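Local coordinates for uncharacterized protein (Bacteroides ovatus, PDB 4DQA) that is of unknown function but probably binds carbohydrate, pairing an N-terminal E-set-type domain with a concanavalin A-like lectin/glucanase domain, at residues Y10-E15 with K87-N92; S33-A38 with S81-G86; Y16-E21 with D25-D30. All coordinates share one frame; numbering follows the deposited sequence. Where two conformers were deposited one is given.

All three contacts lie in the N-terminal, E-set-type domain, a two-sheet sandwich. Contact 1 closes the longest loop, and contacts 2 and 3 fall inside it in series. The centres of contacts 1 and 2 are about 8 Å apart; they are joined by a salt bridge of 2.8 Å from Arg-34 NH1 to Glu-12 OE2 and by a probable hydrogen bond of 2.7 Å from Ser-81 OG to Asp-91 O. Contact 3 lies about 19 Å from contact 1 and about 26 Å from contact 2, centre to centre. A weak hydrogen bond, Asn-92 ND2 to Asp-30 OD1 at 3.1 Å, joins it to contact 1. Contacts 2 and 3 share strand 27-35.

Contact 1: residues Y10-E15 with K87-N92; sequences YFESKE and KLYADN
Glu-12 and Tyr-89 meet at the surface of a two-sheet sandwich of the E-set clan, between two loops that each carry the chain from one sheet to the other. Residues 10-15 leave strand 8-10 and lead into strand 15-19; residues 87-92 run from strand 80-83 to strand 93-97. The backbones stay apart, with Glu-12 CA and Tyr-89 CA 9.3 Å from each other, because strand 27-35 comes between them: Tyr-10 pairs through its backbone with Arg-34, while Leu-88 and Ala-90 pair with Leu-35 and Ser-33. Two long side chains therefore bridge over Arg-34. Glu-12 does so by stretching out, its CG anti to the backbone N (chi1 -177°) and the chain extended beyond. The Tyr-89 ring comes from the other loop at about a right angle to it, and its phenol end does the touching. The carboxylate carbon lies in the plane of this ring, at its edge, yet the carboxylate itself is turned steeply, 78° from the ring plane. OE2 faces the phenol hydroxyl in a hydrogen bond whose length is doubtful, and it also takes a salt bridge from Arg-34 NH1, which would help to hold the anion and probably favours its charged form. The aliphatic part of Arg-34 lies against the Tyr-89 ring, and Leu-88 packs on its guanidinium end, so the arginine touches the ring and pairs with the acid. Little surface is buried, 91 Å² from both sides together, and both residues are exposed. The Tyr-89 OH to Glu-12 OE2 distance of 2.3 Å is too short to be taken at face value; the second oxygen, Glu-12 OE1, stands 3.1 Å from Tyr-89 OH.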
loop_
_atom_site.group_PDB
_atom_site.type_symbol
_atom_site.label_atom_id
_atom_site.label_comp_id
_atom_site.label_asym_id
_atom_site.label_seq_id
_atom_site.Cartn_x
_atom_site.Cartn_y
_atom_site.Cartn_z
ATOM N N TYR A 10 24.670 29.099 6.294
ATOM C CA TYR A 10 24.234 27.720 6.382
ATOM C C TYR A 10 22.857 27.639 7.004
ATOM O O TYR A 10 22.295 28.643 7.437
ATOM C CB TYR A 10 25.247 26.891 7.191
ATOM C CG TYR A 10 25.277 27.151 8.677
ATOM C CD1 TYR A 10 25.876 28.297 9.196
ATOM C CD2 TYR A 10 24.739 26.229 9.574
ATOM C CE1 TYR A 10 25.905 28.525 10.564
ATOM C CE2 TYR A 10 24.765 26.458 10.929
ATOM C CZ TYR A 10 25.360 27.597 11.419
ATOM O OH TYR A 10 25.388 27.817 12.773
ATOM N N PHE A 11 22.313 26.428 7.046
ATOM C CA PHE A 11 21.061 26.168 7.738
ATOM C C PHE A 11 21.274 25.539 9.120
ATOM O O PHE A 11 21.957 24.538 9.234
ATOM C CB PHE A 11 20.206 25.232 6.892
ATOM C CG PHE A 11 19.589 25.884 5.680
ATOM C CD1 PHE A 11 18.633 26.853 5.829
ATOM C CD2 PHE A 11 19.939 25.481 4.396
ATOM C CE1 PHE A 11 18.033 27.413 4.715
ATOM C CE2 PHE A 11 19.340 26.040 3.282
ATOM C CZ PHE A 11 18.370 27.001 3.462
ATOM N N GLU A 12 20.677 26.136 10.145
ATOM C CA GLU A 12 20.907 25.750 11.550
ATOM C C GLU A 12 20.273 24.417 11.850
ATOM O O GLU A 12 20.851 23.583 12.549
ATOM C CB GLU A 12 20.303 26.807 12.471
ATOM C CG GLU A 12 20.523 26.590 13.949
ATOM C CD GLU A 12 20.053 27.786 14.737
ATOM O OE1 GLU A 12 18.828 27.926 14.952
ATOM O OE2 GLU A 12 20.906 28.605 15.116
ATOM N N SER A 13 19.064 24.225 11.334
ATOM C CA SER A 13 18.357 22.957 11.493
ATOM C C SER A 13 18.247 22.319 10.126
ATOM O O SER A 13 17.742 22.927 9.178
ATOM C CB SER A 13 16.965 23.156 12.104
ATOM N N LYS A 14 18.730 21.087 10.041
ATOM C CA LYS A 14 18.812 20.374 8.779
ATOM C C LYS A 14 17.437 19.924 8.283
ATOM O O LYS A 14 17.205 19.966 7.091
ATOM C CB LYS A 14 19.724 19.152 8.937
ATOM C CG LYS A 14 19.951 18.371 7.647
ATOM C CD LYS A 14 20.622 17.020 7.925
ATOM C CE LYS A 14 20.900 16.224 6.633
ATOM N NZ LYS A 14 21.553 14.875 6.872
ATOM N N GLU A 15 16.541 19.525 9.195
ATOM C CA GLU A 15 15.317 18.795 8.833
ATOM C C GLU A 15 14.054 19.245 9.574
ATOM O O GLU A 15 14.086 19.505 10.778
ATOM C CB GLU A 15 15.504 17.295 9.112
ATOM C CG GLU A 15 16.746 16.688 8.503
ATOM C CD GLU A 15 16.763 15.177 8.614
ATOM O OE1 GLU A 15 16.022 14.610 9.451
ATOM O OE2 GLU A 15 17.528 14.558 7.853
ATOM N N LYS A 87 23.778 40.662 12.943
ATOM C CA LYS A 87 22.826 39.604 13.255
ATOM C C LYS A 87 23.318 38.255 12.723
ATOM O O LYS A 87 24.299 38.194 11.972
ATOM C CB LYS A 87 21.443 39.940 12.670
ATOM C CG LYS A 87 20.842 41.253 13.172
ATOM C CD LYS A 87 20.952 41.385 14.683
ATOM N N LEU A 88 22.653 37.180 13.139
ATOM C CA LEU A 88 23.007 35.851 12.660
ATOM C C LEU A 88 22.000 35.312 11.647
ATOM O O LEU A 88 22.387 34.632 10.696
ATOM C CB LEU A 88 23.105 34.864 13.812
ATOM C CG LEU A 88 24.189 35.132 14.854
ATOM C CD1 LEU A 88 24.053 34.161 16.020
ATOM C CD2 LEU A 88 25.557 35.014 14.227
ATOM N N TYR A 89 20.713 35.577 11.871
ATOM C CA TYR A 89 19.659 34.933 11.078
ATOM C C TYR A 89 19.116 35.838 9.994
ATOM O O TYR A 89 18.883 37.047 10.205
ATOM C CB TYR A 89 18.495 34.491 11.952
ATOM C CG TYR A 89 18.879 33.462 12.969
ATOM C CD1 TYR A 89 18.841 32.113 12.664
ATOM C CD2 TYR A 89 19.298 33.847 14.229
ATOM C CE1 TYR A 89 19.205 31.166 13.599
ATOM C CE2 TYR A 89 19.668 32.914 15.170
ATOM C CZ TYR A 89 19.617 31.574 14.849
ATOM O OH TYR A 89 19.978 30.632 15.778
ATOM N N ALA A 90 18.899 35.244 8.831
ATOM C CA ALA A 90 18.379 35.983 7.702
ATOM C C ALA A 90 16.936 36.368 7.933
ATOM O O ALA A 90 16.178 35.665 8.609
ATOM C CB ALA A 90 18.481 35.142 6.425
ATOM N N ASP A 91 16.540 37.471 7.310
ATOM C CA ASP A 91 15.135 37.817 7.293
ATOM C C ASP A 91 14.357 36.675 6.653
ATOM O O ASP A 91 14.773 36.084 5.640
ATOM C CB ASP A 91 14.892 39.095 6.517
ATOM C CG ASP A 91 15.452 40.331 7.216
ATOM O OD1 ASP A 91 15.808 40.264 8.406
ATOM O OD2 ASP A 91 15.532 41.371 6.540
ATOM N N ASN A 92 13.221 36.369 7.253
ATOM C CA ASN A 92 12.430 35.240 6.837
ATOM C C ASN A 92 11.885 35.352 5.417
ATOM O O ASN A 92 11.482 36.434 4.938
ATOM C CB ASN A 92 11.255 35.089 7.796
ATOM C CG ASN A 92 10.471 33.829 7.551
ATOM O OD1 ASN A 92 10.976 32.725 7.756
ATOM N ND2 ASN A 92 9.230 33.980 7.112
#

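Contact 2: residues S33-A38 with S81-G86; sequences SRLSSA and SSISSG
Leu-35 and Ile-83 meet in the interior between the two sheets, where the nearest atoms are Leu-35 CG and Ile-83 CD1 at 3.7 Å. Both branches of the isoleucine take part. Its longer arm carries CD1 to the leucine branch point, while the shorter methyl, Ile-83 CG2, lies 3.9 Å from Leu-35 CD1, so the two branched chains cross at a slant and meet at two places. Ile-83 CG1 sits anti to the carbonyl carbon (chi1 -59°) and the arm then runs on nearly straight, which brings Ile-83 CD1 up to the backbone of the facing strand as well, 4.1 Å from Arg-34 C. A second, shallower touch lies where both segments have turned into exposed loops: the methyl Ala-38 CB rests 3.8 Å from Gly-86 O. Here the two backbones are nearest each other, Ala-38 CA to Gly-86 CA 5.2 Å, and Gly-86 has a left-handed backbone conformation (phi 84°), one that glycine adopts readily. One shell out, Arg-34 folds back on its own strand. Its NE and NH2 both donate to Leu-35 O, side-on, with the oxygen lying in the guanidinium plane; the NH2 bond meets the carbonyl nearly end-on (163°), whereas NE comes from above the carbonyl plane. That double grip fixes the rotation of the guanidinium and leaves NH1 to the carboxylate of Glu-12. Strand 27-35 belongs to one sheet and strand 80-83 to the other. Leu-35 is packed further by Val-9 of strand 8-10 and Val-43 of strand 43-49, Ile-83 touches Ala-90, and the hydroxyl of Ser-33 is hydrogen-bonded to that of Tyr-47; strand 43-49, the antiparallel partner of 80-83, thus reaches strand 27-35 through Tyr-47 and Val-43.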
loop_
_atom_site.group_PDB
_atom_site.type_symbol
_atom_site.label_atom_id
_atom_site.label_comp_id
_atom_site.label_asym_id
_atom_site.label_seq_id
_atom_site.Cartn_x
_atom_site.Cartn_y
_atom_site.Cartn_z
ATOM N N SER A 33 18.061 31.022 6.820
ATOM C CA SER A 33 19.442 30.612 6.915
ATOM C C SER A 33 20.157 31.510 7.905
ATOM O O SER A 33 19.578 32.485 8.383
ATOM C CB SER A 33 20.106 30.700 5.539
ATOM O OG SER A 33 20.057 32.014 5.010
ATOM N N ARG A 34 21.399 31.173 8.238
ATOM C CA ARG A 34 22.170 31.980 9.192
ATOM C C ARG A 34 23.662 32.030 8.874
ATOM O O ARG A 34 24.170 31.290 8.039
ATOM C CB ARG A 34 22.000 31.463 10.620
ATOM C CG ARG A 34 22.451 30.028 10.837
ATOM C CD ARG A 34 22.616 29.749 12.317
ATOM N NE ARG A 34 23.762 30.462 12.860
ATOM C CZ ARG A 34 24.147 30.418 14.132
ATOM N NH1 ARG A 34 23.455 29.708 15.019
ATOM N NH2 ARG A 34 25.220 31.094 14.515
ATOM N N LEU A 35 24.347 32.926 9.583
ATOM C CA LEU A 35 25.797 33.028 9.539
ATOM C C LEU A 35 26.452 32.216 10.650
ATOM O O LEU A 35 25.875 32.010 11.726
ATOM C CB LEU A 35 26.216 34.486 9.726
ATOM C CG LEU A 35 26.060 35.419 8.534
ATOM C CD1 LEU A 35 26.314 36.864 8.967
ATOM C CD2 LEU A 35 27.018 35.010 7.451
ATOM N N SER A 36 27.680 31.785 10.399
ATOM C CA SER A 36 28.435 31.046 11.410
ATOM C C SER A 36 28.816 31.990 12.555
ATOM O O SER A 36 28.829 31.600 13.729
ATOM C CB SER A 36 29.669 30.422 10.770
ATOM O OG SER A 36 30.389 31.401 10.043
ATOM N N SER A 37 29.105 33.237 12.199
ATOM C CA SER A 37 29.358 34.301 13.171
ATOM C C SER A 37 28.970 35.630 12.542
ATOM O O SER A 37 28.968 35.756 11.318
ATOM C CB SER A 37 30.834 34.327 13.566
ATOM O OG SER A 37 31.663 34.508 12.427
ATOM N N ALA A 38 28.644 36.620 13.367
ATOM C CA ALA A 38 28.172 37.903 12.854
ATOM C C ALA A 38 29.302 38.673 12.187
ATOM O O ALA A 38 30.488 38.425 12.441
ATOM C CB ALA A 38 27.550 38.728 13.963
ATOM N N SER A 81 17.046 37.167 0.196
ATOM C CA SER A 81 16.918 37.777 1.508
ATOM C C SER A 81 18.268 38.315 1.952
ATOM O O SER A 81 19.204 38.396 1.143
ATOM C CB SER A 81 16.363 36.775 2.516
ATOM O OG SER A 81 15.954 37.481 3.678
ATOM N N SER A 82 18.379 38.690 3.214
ATOM C CA SER A 82 19.630 39.224 3.718
ATOM C C SER A 82 19.723 39.021 5.216
ATOM O O SER A 82 18.711 38.783 5.883
ATOM C CB SER A 82 19.784 40.700 3.350
ATOM O OG SER A 82 18.819 41.487 4.040
ATOM N N ILE A 83 20.953 39.070 5.716
ATOM C CA ILE A 83 21.226 38.999 7.148
ATOM C C ILE A 83 21.788 40.354 7.509
ATOM O O ILE A 83 22.856 40.741 7.035
ATOM C CB ILE A 83 22.248 37.896 7.465
ATOM C CG1 ILE A 83 21.711 36.549 6.980
ATOM C CG2 ILE A 83 22.543 37.847 8.980
ATOM C CD1 ILE A 83 22.729 35.471 6.855
ATOM N N SER A 84 21.060 41.077 8.350
ATOM C CA SER A 84 21.458 42.430 8.727
ATOM C C SER A 84 22.789 42.448 9.471
ATOM O O SER A 84 23.129 41.511 10.186
ATOM C CB SER A 84 20.367 43.052 9.602
ATOM O OG SER A 84 19.147 43.146 8.884
ATOM N N SER A 85 23.543 43.525 9.310
ATOM C CA SER A 85 24.825 43.658 9.992
ATOM C C SER A 85 24.660 43.419 11.491
ATOM O O SER A 85 23.742 43.947 12.121
ATOM C CB SER A 85 25.431 45.044 9.738
ATOM O OG SER A 85 26.668 45.191 10.419
ATOM N N GLY A 86 25.549 42.609 12.057
ATOM C CA GLY A 86 25.510 42.302 13.477
ATOM C C GLY A 86 24.563 41.185 13.886
ATOM O O GLY A 86 24.544 40.792 15.056
#

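Contact 3: residues Y16-E21 with D25-D30; sequences YNFSVE and DVMTFD
Residues 16-19 and 27-30 are strands running in opposite directions in the two facing sheets of the sandwich, joined by a short connection, with their nearest CA atoms, those of Phe-18 and Phe-29, 9.6 Å apart. The CB of Phe-18 points toward the other strand, and with CG anti to the carbonyl carbon (chi1 -60°) the ring reaches two of its residues. Met-27, present as selenomethionine, bends at its last torsion so that the terminal methyl lies over a face of that ring: Met-27 CE is 4.0 Å from the Phe-18 centroid and 18° off the ring normal, a CH-pi contact set toward the CD1 rim. The selenium stands further off, 4.8 Å from the same centroid and oblique to it, making the Met-aromatic contact by a slanting approach. At the far end of the ring, Phe-18 CZ touches Phe-29 CB at 3.8 Å, and Phe-18 CE2 sits over one face of the Phe-29 ring. The two aromatic planes are inclined by 32°, with centroids 5.6 Å apart. Neighbours extend the cluster: Phe-131 meets the Phe-29 ring, Phe-133 meets the Phe-18 ring, both from strand 128-135, and Val-95 of strand 93-97 packs on Phe-29. Every atom touching across the contact is carbon or selenium, so the two sheets adhere here through dispersion and through a methyl, probably polarised a little by the selenium that stands where methionine has sulfur, set against a pi cloud.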
loop_
_atom_site.group_PDB
_atom_site.type_symbol
_atom_site.label_atom_id
_atom_site.label_comp_id
_atom_site.label_asym_id
_atom_site.label_seq_id
_atom_site.Cartn_x
_atom_site.Cartn_y
_atom_site.Cartn_z
ATOM N N TYR A 16 12.942 19.293 8.840
ATOM C CA TYR A 16 11.617 19.597 9.403
ATOM C C TYR A 16 10.564 18.633 8.869
ATOM O O TYR A 16 10.623 18.234 7.715
ATOM C CB TYR A 16 11.204 21.025 9.038
ATOM C CG TYR A 16 11.991 22.066 9.781
ATOM C CD1 TYR A 16 13.182 22.558 9.268
ATOM C CD2 TYR A 16 11.558 22.540 11.017
ATOM C CE1 TYR A 16 13.919 23.516 9.957
ATOM C CE2 TYR A 16 12.287 23.492 11.717
ATOM C CZ TYR A 16 13.465 23.975 11.183
ATOM O OH TYR A 16 14.185 24.920 11.884
ATOM N N ASN A 17 9.605 18.269 9.706
ATOM C CA ASN A 17 8.563 17.310 9.346
ATOM C C ASN A 17 7.178 17.920 9.434
ATOM O O ASN A 17 6.831 18.542 10.436
ATOM C CB ASN A 17 8.628 16.081 10.254
ATOM C CG ASN A 17 9.922 15.312 10.088
ATOM O OD1 ASN A 17 10.021 14.416 9.250
ATOM N ND2 ASN A 17 10.927 15.665 10.880
ATOM N N PHE A 18 6.387 17.722 8.382
ATOM C CA PHE A 18 5.029 18.246 8.299
ATOM C C PHE A 18 4.091 17.121 7.907
ATOM O O PHE A 18 4.489 16.176 7.234
ATOM C CB PHE A 18 4.924 19.364 7.263
ATOM C CG PHE A 18 5.805 20.538 7.541
ATOM C CD1 PHE A 18 5.563 21.368 8.623
ATOM C CD2 PHE A 18 6.872 20.829 6.708
ATOM C CE1 PHE A 18 6.381 22.461 8.869
ATOM C CE2 PHE A 18 7.681 21.921 6.950
ATOM C CZ PHE A 18 7.440 22.732 8.031
ATOM N N SER A 19 2.836 17.239 8.317
ATOM C CA SER A 19 1.816 16.259 7.982
ATOM C C SER A 19 0.845 16.913 7.013
ATOM O O SER A 19 0.429 18.056 7.223
ATOM C CB SER A 19 1.086 15.820 9.251
ATOM O OG SER A 19 0.030 14.928 8.944
ATOM N N VAL A 20 0.511 16.212 5.936
ATOM C CA VAL A 20 -0.482 16.708 4.992
ATOM C C VAL A 20 -1.843 16.170 5.417
ATOM O O VAL A 20 -2.157 14.999 5.206
ATOM C CB VAL A 20 -0.142 16.295 3.549
ATOM C CG1 VAL A 20 -1.202 16.804 2.577
ATOM C CG2 VAL A 20 1.234 16.844 3.169
ATOM N N GLU A 21 -2.629 17.030 6.052
ATOM C CA GLU A 21 -3.930 16.616 6.565
ATOM C C GLU A 21 -4.886 16.379 5.406
ATOM O O GLU A 21 -4.644 16.827 4.286
ATOM C CB GLU A 21 -4.500 17.674 7.514
ATOM N N ASP A 25 -4.658 21.438 0.739
ATOM C CA ASP A 25 -4.068 21.617 -0.588
ATOM C C ASP A 25 -2.877 22.591 -0.602
ATOM O O ASP A 25 -2.013 22.506 -1.475
ATOM C CB ASP A 25 -5.128 22.100 -1.580
ATOM C CG ASP A 25 -4.676 21.968 -3.015
ATOM O OD1 ASP A 25 -4.170 20.886 -3.380
ATOM O OD2 ASP A 25 -4.819 22.948 -3.779
ATOM N N VAL A 26 -2.852 23.517 0.353
ATOM C CA VAL A 26 -1.844 24.576 0.378
ATOM C C VAL A 26 -1.330 24.763 1.805
ATOM O O VAL A 26 -2.116 24.767 2.756
ATOM C CB VAL A 26 -2.445 25.905 -0.125
ATOM C CG1 VAL A 26 -1.439 27.036 0.009
ATOM C CG2 VAL A 26 -2.897 25.766 -1.565
HETATM N N MSE A 27 -0.018 24.897 1.972
HETATM C CA MSE A 27 0.507 25.271 3.272
HETATM C C MSE A 27 1.723 26.164 3.103
HETATM O O MSE A 27 2.348 26.176 2.045
HETATM C CB MSE A 27 0.851 24.042 4.108
HETATM C CG MSE A 27 2.024 23.276 3.609
HETATM SE SE MSE A 27 2.707 22.096 4.995
HETATM C CE MSE A 27 3.342 23.452 6.252
ATOM N N THR A 28 2.038 26.918 4.149
ATOM C CA THR A 28 3.191 27.803 4.125
ATOM C C THR A 28 4.116 27.461 5.276
ATOM O O THR A 28 3.672 27.028 6.340
ATOM C CB THR A 28 2.770 29.280 4.252
ATOM O OG1 THR A 28 2.011 29.460 5.456
ATOM C CG2 THR A 28 1.940 29.698 3.061
ATOM N N PHE A 29 5.410 27.637 5.044
ATOM C CA PHE A 29 6.389 27.525 6.109
ATOM C C PHE A 29 7.523 28.534 5.925
ATOM O O PHE A 29 7.698 29.119 4.839
ATOM C CB PHE A 29 6.925 26.078 6.206
ATOM C CG PHE A 29 7.727 25.628 5.008
ATOM C CD1 PHE A 29 9.090 25.826 4.960
ATOM C CD2 PHE A 29 7.121 24.984 3.947
ATOM C CE1 PHE A 29 9.842 25.412 3.874
ATOM C CE2 PHE A 29 7.877 24.564 2.866
ATOM C CZ PHE A 29 9.231 24.784 2.831
ATOM N N ASP A 30 8.274 28.735 6.999
ATOM C CA ASP A 30 9.325 29.737 7.070
ATOM C C ASP A 30 10.645 29.117 6.658
ATOM O O ASP A 30 10.957 27.980 7.031
ATOM C CB ASP A 30 9.432 30.285 8.493
ATOM C CG ASP A 30 8.197 31.082 8.913
ATOM O OD1 ASP A 30 7.500 31.631 8.035
ATOM O OD2 ASP A 30 7.930 31.156 10.131
#